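Local coordinates for protein argonaute (Methanocaldococcus jannaschii, PDB 5G5S) that uses short single-stranded DNA guides to bind complementary DNA targets and slice them, and may defend the cell against invading genetic elements, at residues A[405-409]-A[410-414]; A[476-479]-A[480-484]; A[548-551]-A[552-556]; A[680-683]-A[684-688]. All coordinates share one frame; numbering follows the deposited sequence.

How the interactions relate
From the N terminus, interaction 1 comes first, at the turn where edge strand 397-407 of the parallel Mid-domain sheet hands over to helix 412-420. Interaction 2 follows within helix 473-485 of the same domain, its centre about 25 Å from that of interaction 1. Interactions 3 and 4 lie further on, the first within helix 547-556, the second where a loop enters helix 684-697; their centres are about 22 Å apart. All four are local contacts in series, so none nests in or crosses another. Interactions 2 and 4 come closest, nearest atoms about 7 Å apart; residues 476-484 reach the loop before residues 680-688 through hydrogen bonds of N477 with R678 and Q481 with L673.

Interaction 1: residues A[405-409]-A[410-414]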
loop_
_atom_site.group_PDB
_atom_site.type_symbol
_atom_site.label_atom_id
_atom_site.label_comp_id
_atom_site.label_asym_id
_atom_site.label_seq_id
_atom_site.Cartn_x
_atom_site.Cartn_y
_atom_site.Cartn_z
ATOM N N LYS A 405 7.890 24.988 22.800
ATOM C CA LYS A 405 7.857 24.045 23.913
ATOM C C LYS A 405 8.809 22.868 23.709
ATOM O O LYS A 405 8.972 22.385 22.581
ATOM C CB LYS A 405 6.423 23.507 24.103
ATOM C CG LYS A 405 5.445 24.485 24.746
ATOM C CD LYS A 405 4.019 23.935 24.762
ATOM C CE LYS A 405 3.162 24.482 25.889
ATOM N NZ LYS A 405 2.849 25.933 25.741
ATOM N N TYR A 406 9.392 22.374 24.815
ATOM C CA TYR A 406 10.261 21.200 24.808
ATOM C C TYR A 406 9.461 19.958 25.192
ATOM O O TYR A 406 8.503 20.061 25.964
ATOM C CB TYR A 406 11.446 21.362 25.767
ATOM C CG TYR A 406 12.569 22.235 25.252
ATOM C CD1 TYR A 406 13.381 21.814 24.201
ATOM C CD2 TYR A 406 12.889 23.434 25.883
ATOM C CE1 TYR A 406 14.437 22.600 23.744
ATOM C CE2 TYR A 406 13.953 24.221 25.445
ATOM C CZ TYR A 406 14.721 23.803 24.370
ATOM O OH TYR A 406 15.771 24.578 23.938
ATOM N N PHE A 407 9.858 18.788 24.657
ATOM C CA PHE A 407 9.212 17.508 24.947
ATOM C C PHE A 407 10.226 16.354 24.982
ATOM O O PHE A 407 11.320 16.463 24.417
ATOM C CB PHE A 407 8.078 17.214 23.929
ATOM C CG PHE A 407 8.519 16.782 22.546
ATOM C CD1 PHE A 407 8.756 17.719 21.549
ATOM C CD2 PHE A 407 8.684 15.434 22.239
ATOM C CE1 PHE A 407 9.165 17.318 20.272
ATOM C CE2 PHE A 407 9.112 15.035 20.968
ATOM C CZ PHE A 407 9.346 15.979 19.991
ATOM N N SER A 408 9.828 15.234 25.604
ATOM C CA SER A 408 10.613 14.001 25.674
ATOM C C SER A 408 9.787 12.857 25.058
ATOM O O SER A 408 8.569 12.816 25.253
ATOM C CB SER A 408 10.968 13.680 27.122
ATOM O OG SER A 408 11.673 12.455 27.236
ATOM N N THR A 409 10.443 11.935 24.322
ATOM C CA THR A 409 9.760 10.788 23.700
ATOM C C THR A 409 9.342 9.760 24.740
ATOM O O THR A 409 8.427 8.968 24.493
ATOM C CB THR A 409 10.582 10.170 22.567
ATOM O OG1 THR A 409 11.884 9.820 23.044
ATOM C CG2 THR A 409 10.646 11.062 21.332
ATOM N N ASP A 410 9.998 9.804 25.919
ATOM C CA ASP A 410 9.720 8.956 27.074
ATOM C C ASP A 410 8.399 9.358 27.748
ATOM O O ASP A 410 7.757 8.502 28.360
ATOM C CB ASP A 410 10.890 9.006 28.073
ATOM C CG ASP A 410 12.110 8.171 27.707
ATOM O OD1 ASP A 410 12.091 7.516 26.636
ATOM O OD2 ASP A 410 13.076 8.153 28.505
ATOM N N ASP A 411 7.993 10.648 27.636
ATOM C CA ASP A 411 6.722 11.135 28.183
ATOM C C ASP A 411 5.909 12.011 27.207
ATOM O O ASP A 411 5.863 13.238 27.343
ATOM C CB ASP A 411 6.844 11.708 29.619
ATOM C CG ASP A 411 7.337 13.143 29.743
ATOM O OD1 ASP A 411 8.461 13.427 29.283
ATOM O OD2 ASP A 411 6.591 13.983 30.299
ATOM N N ILE A 412 5.276 11.356 26.203
ATOM C CA ILE A 412 4.423 12.026 25.210
ATOM C C ILE A 412 3.179 12.585 25.923
ATOM O O ILE A 412 2.829 13.748 25.705
ATOM C CB ILE A 412 4.080 11.112 23.979
ATOM C CG1 ILE A 412 5.342 10.700 23.159
ATOM C CG2 ILE A 412 3.006 11.727 23.072
ATOM C CD1 ILE A 412 6.190 11.847 22.470
ATOM N N ARG A 413 2.570 11.771 26.825
ATOM C CA ARG A 413 1.392 12.110 27.636
ATOM C C ARG A 413 1.581 13.387 28.466
ATOM O O ARG A 413 0.617 14.128 28.658
ATOM C CB ARG A 413 0.996 10.935 28.545
ATOM N N GLY A 414 2.815 13.627 28.925
ATOM C CA GLY A 414 3.198 14.806 29.697
ATOM C C GLY A 414 3.004 16.103 28.935
ATOM O O GLY A 414 2.312 17.002 29.418
#
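F407 and I412 meet on the inner side of a type I beta turn, residues 408-411, the link by which strand 397-407, at the edge of the parallel Mid-domain sheet, runs into helix 412-420. The packed half is built round the I412 side chain. I412 is bent at both torsions, chi1 -63° and chi2 -62°, which folds CD1 back over the turn, where it lies 3.9 Å from T409 CA and 3.8 Å from S408 O. The same methyl stops 4.4 Å from F407 CD2, approaching the ring obliquely, so the aromatic contact is a light one. Other parts of the domain complete this buried side: F407 also packs on L363 of the neighbouring strand 357-365 and on I415 of the helix, while I412 and T409 lean on helix 442-452 through I446 and Y443.

The other half is polar and much looser. The bond that closes the turn runs from the backbone N-H of D411 to S408 O at 3.3 Å, but it is bent, 140° at the hydrogen, and the donor stands well above the carbonyl plane. S408 OG, set anti to its own nitrogen, faces D410 N at 3.4 Å in a bond that is only weak. D410 and D411 are both exposed. D411 holds the N-cap position of the helix, yet its carboxylate makes no capping bond. Instead the side chain turns back across the turn toward the serine, and its nearest approach there is a non-bonded one, D411 OD1 lying 3.3 Å from S408 CB.

Interaction 2: residues A[476-479]-A[480-484]; sequences NNLL and IQIMG
N476 O receives the backbone N-H of I480 at 3.0 Å, and the side chain of I480 comes back to the same oxygen. With CG1 beside its own nitrogen and anti to the carbonyl carbon (chi1 -72°), the isoleucine runs back toward the preceding turn: CG1 sits 3.3 Å from N476 O, and CD1 reaches 3.4 Å from N476 ND2. The amide of N476 is tied down by outside partners, OD1 taking the N-H of F333 and ND2 giving to T329 O, so the isoleucine tip packs on an amide held in place by bonds at both ends.

Two residues on, L478 and I482 repeat the pattern, with an apolar side chain in place of the amide. I482 N bonds to L478 O at 3.0 Å, and I482 CD1 crosses the leucine side chain at a slant to lie 3.9 Å from L478 CG. M483 bonds to L479 O through its nitrogen, and its CG is pressed to 3.1 Å of that carbonyl oxygen.

Different faces of the helix serve different neighbours. L478 and I482 turn to strand 428-434, touching L431 and F429. N477 OD1 takes a bond from R678, and the extended Q481 accepts from L673 N through OE1. Q481 contacts the DNA guide and lies beside Q459, consistent with this buried alpha-helix lining the Mid-domain site where residues 459-462 bind the phosphorylated 5' end.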
loop_
_atom_site.group_PDB
_atom_site.type_symbol
_atom_site.label_atom_id
_atom_site.label_comp_id
_atom_site.label_asym_id
_atom_site.label_seq_id
_atom_site.Cartn_x
_atom_site.Cartn_y
_atom_site.Cartn_z
ATOM N N ASN A 476 11.620 23.158 1.220
ATOM C CA ASN A 476 10.672 23.047 0.118
ATOM C C ASN A 476 9.775 21.800 0.331
ATOM O O ASN A 476 8.551 21.924 0.275
ATOM C CB ASN A 476 11.429 22.978 -1.221
ATOM C CG ASN A 476 10.553 22.797 -2.439
ATOM O OD1 ASN A 476 9.920 23.738 -2.925
ATOM N ND2 ASN A 476 10.531 21.588 -2.981
ATOM N N ASN A 477 10.382 20.634 0.664
ATOM C CA ASN A 477 9.654 19.389 0.917
ATOM C C ASN A 477 8.793 19.440 2.168
ATOM O O ASN A 477 7.729 18.828 2.200
ATOM C CB ASN A 477 10.597 18.191 0.960
ATOM C CG ASN A 477 11.165 17.810 -0.379
ATOM O OD1 ASN A 477 10.654 18.185 -1.437
ATOM N ND2 ASN A 477 12.232 17.034 -0.359
ATOM N N LEU A 478 9.250 20.159 3.191
ATOM C CA LEU A 478 8.519 20.327 4.441
ATOM C C LEU A 478 7.276 21.159 4.184
ATOM O O LEU A 478 6.205 20.797 4.657
ATOM C CB LEU A 478 9.411 20.981 5.523
ATOM C CG LEU A 478 8.729 21.361 6.848
ATOM C CD1 LEU A 478 8.208 20.125 7.581
ATOM C CD2 LEU A 478 9.660 22.191 7.733
ATOM N N LEU A 479 7.413 22.259 3.422
ATOM C CA LEU A 479 6.294 23.130 3.073
ATOM C C LEU A 479 5.272 22.433 2.186
ATOM O O LEU A 479 4.082 22.615 2.422
ATOM C CB LEU A 479 6.755 24.489 2.508
ATOM C CG LEU A 479 7.417 25.431 3.527
ATOM C CD1 LEU A 479 8.043 26.629 2.845
ATOM C CD2 LEU A 479 6.420 25.880 4.610
ATOM N N ILE A 480 5.728 21.566 1.235
ATOM C CA ILE A 480 4.857 20.766 0.364
ATOM C C ILE A 480 3.953 19.879 1.229
ATOM O O ILE A 480 2.736 19.846 1.027
ATOM C CB ILE A 480 5.668 19.918 -0.670
ATOM C CG1 ILE A 480 6.274 20.817 -1.772
ATOM C CG2 ILE A 480 4.778 18.812 -1.289
ATOM C CD1 ILE A 480 7.421 20.216 -2.524
ATOM N N GLN A 481 4.565 19.191 2.210
ATOM C CA GLN A 481 3.857 18.299 3.117
ATOM C C GLN A 481 2.897 19.025 4.051
ATOM O O GLN A 481 1.797 18.521 4.265
ATOM C CB GLN A 481 4.821 17.358 3.854
ATOM C CG GLN A 481 4.090 16.158 4.445
ATOM C CD GLN A 481 4.914 14.913 4.535
ATOM O OE1 GLN A 481 5.726 14.600 3.666
ATOM N NE2 GLN A 481 4.649 14.132 5.564
ATOM N N ILE A 482 3.280 20.229 4.544
ATOM C CA ILE A 482 2.443 21.079 5.401
ATOM C C ILE A 482 1.174 21.500 4.639
ATOM O O ILE A 482 0.073 21.400 5.193
ATOM C CB ILE A 482 3.251 22.280 5.977
ATOM C CG1 ILE A 482 4.228 21.806 7.079
ATOM C CG2 ILE A 482 2.329 23.403 6.485
ATOM C CD1 ILE A 482 5.229 22.909 7.674
ATOM N N MET A 483 1.330 21.931 3.363
ATOM C CA MET A 483 0.220 22.313 2.466
ATOM C C MET A 483 -0.778 21.168 2.303
ATOM O O MET A 483 -1.984 21.397 2.392
ATOM C CB MET A 483 0.737 22.761 1.076
ATOM C CG MET A 483 1.610 24.014 1.091
ATOM S SD MET A 483 0.834 25.519 1.717
ATOM C CE MET A 483 1.523 25.575 3.358
ATOM N N GLY A 484 -0.259 19.953 2.082
ATOM C CA GLY A 484 -1.050 18.734 1.928
ATOM C C GLY A 484 -1.843 18.408 3.177
ATOM O O GLY A 484 -3.026 18.093 3.097
#

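Interaction 3: residues A[548-551]-A[552-556]; sequences PYVI and EYLEN
Y549 and Y553, one helical turn apart, stand side by side and point the same way, the hydroxyl of the first reaching the ring of the second. Y549 OH lies 3.6 Å from Y553 CD1, and Y549 CZ is 4.1 Å from that carbon; the approach is oblique. Both tyrosines have CG anti to the backbone nitrogen (chi1 171° and -171°), which makes the two side chains run nearly alike off the helix. V550 and L554 form a similar pair on the next ridge, their methyls V550 CG1 and L554 CD1 4.0 Å apart. On the exposed side E552 folds back over the preceding turn, with CG 3.3 Å from P548 O.

The i to i+4 backbone bonds of the helix set this spacing: Y553 N gives to Y549 O and L554 N to V550 O, both at 2.9 Å. The tyrosine hydroxyls are then anchored by a single residue outside the helix: Y549 OH bonds to the backbone O of E537, and Y553 OH to its carboxylate oxygen OE2. The side chain of Y549 is about 6 Å from that of E543, a probable active-site residue.

Helix 547-556 thus packs against the sheet of the RNase H-like Piwi domain. I536 of strand 530-537 touches both tyrosines, V550 and L554 pack on L505 and M503 of strand 501-506, and P548 and I551 turn to helix 577-590, meeting I586 and L583.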
loop_
_atom_site.group_PDB
_atom_site.type_symbol
_atom_site.label_atom_id
_atom_site.label_comp_id
_atom_site.label_asym_id
_atom_site.label_seq_id
_atom_site.Cartn_x
_atom_site.Cartn_y
_atom_site.Cartn_z
ATOM N N PRO A 548 -20.112 -2.734 -5.749
ATOM C CA PRO A 548 -21.497 -2.237 -5.868
ATOM C C PRO A 548 -21.999 -1.485 -4.625
ATOM O O PRO A 548 -22.633 -0.440 -4.778
ATOM C CB PRO A 548 -22.302 -3.514 -6.132
ATOM C CG PRO A 548 -21.319 -4.430 -6.783
ATOM C CD PRO A 548 -20.043 -4.179 -6.065
ATOM N N TYR A 549 -21.667 -1.974 -3.406
ATOM C CA TYR A 549 -22.033 -1.325 -2.142
ATOM C C TYR A 549 -21.335 0.025 -1.936
ATOM O O TYR A 549 -21.974 0.949 -1.434
ATOM C CB TYR A 549 -21.804 -2.255 -0.936
ATOM C CG TYR A 549 -21.966 -1.563 0.400
ATOM C CD1 TYR A 549 -23.226 -1.375 0.964
ATOM C CD2 TYR A 549 -20.868 -1.036 1.069
ATOM C CE1 TYR A 549 -23.384 -0.676 2.162
ATOM C CE2 TYR A 549 -21.009 -0.365 2.280
ATOM C CZ TYR A 549 -22.266 -0.187 2.826
ATOM O OH TYR A 549 -22.379 0.461 4.034
ATOM N N VAL A 550 -20.035 0.139 -2.310
ATOM C CA VAL A 550 -19.252 1.373 -2.207
ATOM C C VAL A 550 -19.963 2.486 -3.000
ATOM O O VAL A 550 -20.182 3.574 -2.462
ATOM C CB VAL A 550 -17.771 1.178 -2.661
ATOM C CG1 VAL A 550 -17.019 2.510 -2.747
ATOM C CG2 VAL A 550 -17.037 0.212 -1.742
ATOM N N ILE A 551 -20.354 2.183 -4.254
ATOM C CA ILE A 551 -21.040 3.108 -5.159
ATOM C C ILE A 551 -22.364 3.568 -4.576
ATOM O O ILE A 551 -22.629 4.771 -4.563
ATOM C CB ILE A 551 -21.158 2.526 -6.594
ATOM C CG1 ILE A 551 -19.749 2.213 -7.180
ATOM C CG2 ILE A 551 -21.928 3.484 -7.501
ATOM C CD1 ILE A 551 -19.717 1.271 -8.367
ATOM N N GLU A 552 -23.167 2.618 -4.043
ATOM C CA GLU A 552 -24.453 2.887 -3.401
ATOM C C GLU A 552 -24.239 3.820 -2.211
ATOM O O GLU A 552 -24.974 4.788 -2.069
ATOM C CB GLU A 552 -25.109 1.582 -2.918
ATOM C CG GLU A 552 -25.684 0.710 -4.021
ATOM C CD GLU A 552 -26.328 -0.562 -3.502
ATOM O OE1 GLU A 552 -27.480 -0.484 -3.016
ATOM O OE2 GLU A 552 -25.677 -1.632 -3.557
ATOM N N TYR A 553 -23.208 3.542 -1.389
ATOM C CA TYR A 553 -22.829 4.318 -0.211
ATOM C C TYR A 553 -22.418 5.752 -0.584
ATOM O O TYR A 553 -22.827 6.697 0.103
ATOM C CB TYR A 553 -21.692 3.613 0.569
ATOM C CG TYR A 553 -21.415 4.252 1.916
ATOM C CD1 TYR A 553 -22.157 3.902 3.041
ATOM C CD2 TYR A 553 -20.446 5.245 2.054
ATOM C CE1 TYR A 553 -21.948 4.529 4.269
ATOM C CE2 TYR A 553 -20.231 5.880 3.274
ATOM C CZ TYR A 553 -20.982 5.515 4.379
ATOM O OH TYR A 553 -20.771 6.131 5.581
ATOM N N LEU A 554 -21.612 5.909 -1.662
ATOM C CA LEU A 554 -21.140 7.222 -2.110
ATOM C C LEU A 554 -22.268 8.115 -2.603
ATOM O O LEU A 554 -22.236 9.320 -2.374
ATOM C CB LEU A 554 -20.031 7.102 -3.178
ATOM C CG LEU A 554 -18.703 6.443 -2.770
ATOM C CD1 LEU A 554 -17.868 6.203 -3.977
ATOM C CD2 LEU A 554 -17.930 7.280 -1.764
ATOM N N GLU A 555 -23.265 7.520 -3.265
ATOM C CA GLU A 555 -24.423 8.212 -3.817
ATOM C C GLU A 555 -25.475 8.544 -2.741
ATOM O O GLU A 555 -25.928 9.684 -2.668
ATOM C CB GLU A 555 -25.022 7.379 -4.990
ATOM C CG GLU A 555 -26.243 7.978 -5.689
ATOM C CD GLU A 555 -26.017 9.257 -6.477
ATOM O OE1 GLU A 555 -25.182 9.239 -7.408
ATOM O OE2 GLU A 555 -26.689 10.272 -6.182
ATOM N N ASN A 556 -25.830 7.558 -1.896
ATOM C CA ASN A 556 -26.885 7.662 -0.876
ATOM C C ASN A 556 -26.492 8.156 0.521
ATOM O O ASN A 556 -27.311 8.809 1.167
ATOM C CB ASN A 556 -27.673 6.354 -0.779
ATOM C CG ASN A 556 -28.317 5.903 -2.070
ATOM O OD1 ASN A 556 -29.061 6.642 -2.724
ATOM N ND2 ASN A 556 -28.077 4.656 -2.443
#

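Interaction 4: residues A[680-683]-A[684-688]; sequences LRIP and APIHY
P683 leaves an extended loop at the N-cap position, and its carbonyl opens helix 684-697 by taking the N-H of H687 at 3.1 Å, nearly straight (167°) and in the carbonyl plane, the first i to i+4 bond of the helix. At this helix start in the RNase H-like Piwi domain, the loop folds L680 and I682 back over the first turn. L680 crosses the imidazole of H687 at about a right angle, and its methyl CD2 sits over one face of the ring in a CH-pi contact, 3.6 Å from the centroid and only 16° off the normal. The methyl is shifted toward the rim, with H687 NE2 as its nearest ring atom. L680 CD1, the other branch, drops onto A684 CB at 3.8 Å, so one leucine bridges the first and fourth residues of the helix.

H687 reaches back because CG is anti to its nitrogen (chi1 170°), and the imidazole is held at its far end by K691, bonded to NE2. I682 fills the side near the ring edge, its CG1 lying 3.9 Å from H687 CB. P683 itself packs against L662 and L665 of helix 656-666.

Two sites lie close by. I686 is near D572, a probable manganese ligand by similarity to relatives, and the neighbouring Y688 bonds through OH to S671, which contacts the DNA guide. On the side facing the loop, I686 CG2 lies 3.4 Å from P683 O and 3.8 Å from I682 CD1.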
loop_
_atom_site.group_PDB
_atom_site.type_symbol
_atom_site.label_atom_id
_atom_site.label_comp_id
_atom_site.label_asym_id
_atom_site.label_seq_id
_atom_site.Cartn_x
_atom_site.Cartn_y
_atom_site.Cartn_z
ATOM N N LEU A 680 5.394 9.005 -6.005
ATOM C CA LEU A 680 4.972 7.785 -5.306
ATOM C C LEU A 680 5.191 6.531 -6.133
ATOM O O LEU A 680 5.316 6.621 -7.347
ATOM C CB LEU A 680 3.500 7.891 -4.869
ATOM C CG LEU A 680 3.137 9.063 -3.951
ATOM C CD1 LEU A 680 1.677 9.406 -4.055
ATOM C CD2 LEU A 680 3.567 8.807 -2.522
ATOM N N ARG A 681 5.238 5.363 -5.482
ATOM C CA ARG A 681 5.355 4.080 -6.158
ATOM C C ARG A 681 3.976 3.736 -6.778
ATOM O O ARG A 681 3.888 3.224 -7.906
ATOM C CB ARG A 681 5.772 2.973 -5.163
ATOM C CG ARG A 681 6.023 1.631 -5.865
ATOM C CD ARG A 681 6.585 0.554 -4.976
ATOM N NE ARG A 681 6.524 -0.730 -5.677
ATOM C CZ ARG A 681 5.942 -1.829 -5.203
ATOM N NH1 ARG A 681 5.398 -1.834 -3.990
ATOM N NH2 ARG A 681 5.937 -2.943 -5.921
ATOM N N ILE A 682 2.906 4.012 -6.017
ATOM C CA ILE A 682 1.549 3.728 -6.458
ATOM C C ILE A 682 0.727 5.011 -6.599
ATOM O O ILE A 682 0.986 5.942 -5.846
ATOM C CB ILE A 682 0.852 2.579 -5.657
ATOM C CG1 ILE A 682 0.532 2.968 -4.215
ATOM C CG2 ILE A 682 1.598 1.219 -5.767
ATOM C CD1 ILE A 682 -0.671 2.243 -3.703
ATOM N N PRO A 683 -0.230 5.107 -7.570
ATOM C CA PRO A 683 -1.018 6.351 -7.725
ATOM C C PRO A 683 -1.576 6.938 -6.425
ATOM O O PRO A 683 -2.059 6.196 -5.594
ATOM C CB PRO A 683 -2.137 5.929 -8.683
ATOM C CG PRO A 683 -1.551 4.840 -9.482
ATOM C CD PRO A 683 -0.641 4.091 -8.566
ATOM N N ALA A 684 -1.514 8.271 -6.258
ATOM C CA ALA A 684 -1.995 8.972 -5.055
ATOM C C ALA A 684 -3.421 8.605 -4.534
ATOM O O ALA A 684 -3.537 8.391 -3.327
ATOM C CB ALA A 684 -1.805 10.478 -5.184
ATOM N N PRO A 685 -4.487 8.430 -5.372
ATOM C CA PRO A 685 -5.801 8.048 -4.808
ATOM C C PRO A 685 -5.790 6.763 -3.965
ATOM O O PRO A 685 -6.295 6.772 -2.830
ATOM C CB PRO A 685 -6.701 7.932 -6.045
ATOM C CG PRO A 685 -6.030 8.781 -7.077
ATOM C CD PRO A 685 -4.580 8.629 -6.836
ATOM N N ILE A 686 -5.182 5.673 -4.504
ATOM C CA ILE A 686 -5.084 4.384 -3.811
ATOM C C ILE A 686 -4.071 4.431 -2.649
ATOM O O ILE A 686 -4.360 3.902 -1.573
ATOM C CB ILE A 686 -4.947 3.157 -4.778
ATOM C CG1 ILE A 686 -4.964 1.807 -4.008
ATOM C CG2 ILE A 686 -3.740 3.282 -5.732
ATOM C CD1 ILE A 686 -5.044 0.562 -4.844
ATOM N N HIS A 687 -2.927 5.121 -2.851
ATOM C CA HIS A 687 -1.878 5.320 -1.837
ATOM C C HIS A 687 -2.435 5.987 -0.557
ATOM O O HIS A 687 -2.129 5.545 0.545
ATOM C CB HIS A 687 -0.712 6.156 -2.427
ATOM C CG HIS A 687 0.292 6.613 -1.418
ATOM N ND1 HIS A 687 1.337 5.792 -1.014
ATOM C CD2 HIS A 687 0.386 7.793 -0.760
ATOM C CE1 HIS A 687 2.020 6.487 -0.124
ATOM N NE2 HIS A 687 1.480 7.692 0.074
ATOM N N TYR A 688 -3.213 7.068 -0.724
ATOM C CA TYR A 688 -3.796 7.815 0.382
ATOM C C TYR A 688 -4.989 7.112 1.028
ATOM O O TYR A 688 -5.182 7.265 2.232
ATOM C CB TYR A 688 -4.079 9.280 -0.001
ATOM C CG TYR A 688 -2.821 10.111 -0.161
ATOM C CD1 TYR A 688 -1.885 10.203 0.870
ATOM C CD2 TYR A 688 -2.607 10.874 -1.305
ATOM C CE1 TYR A 688 -0.741 10.993 0.742
ATOM C CE2 TYR A 688 -1.471 11.670 -1.442
ATOM C CZ TYR A 688 -0.534 11.716 -0.420
ATOM O OH TYR A 688 0.597 12.478 -0.565
#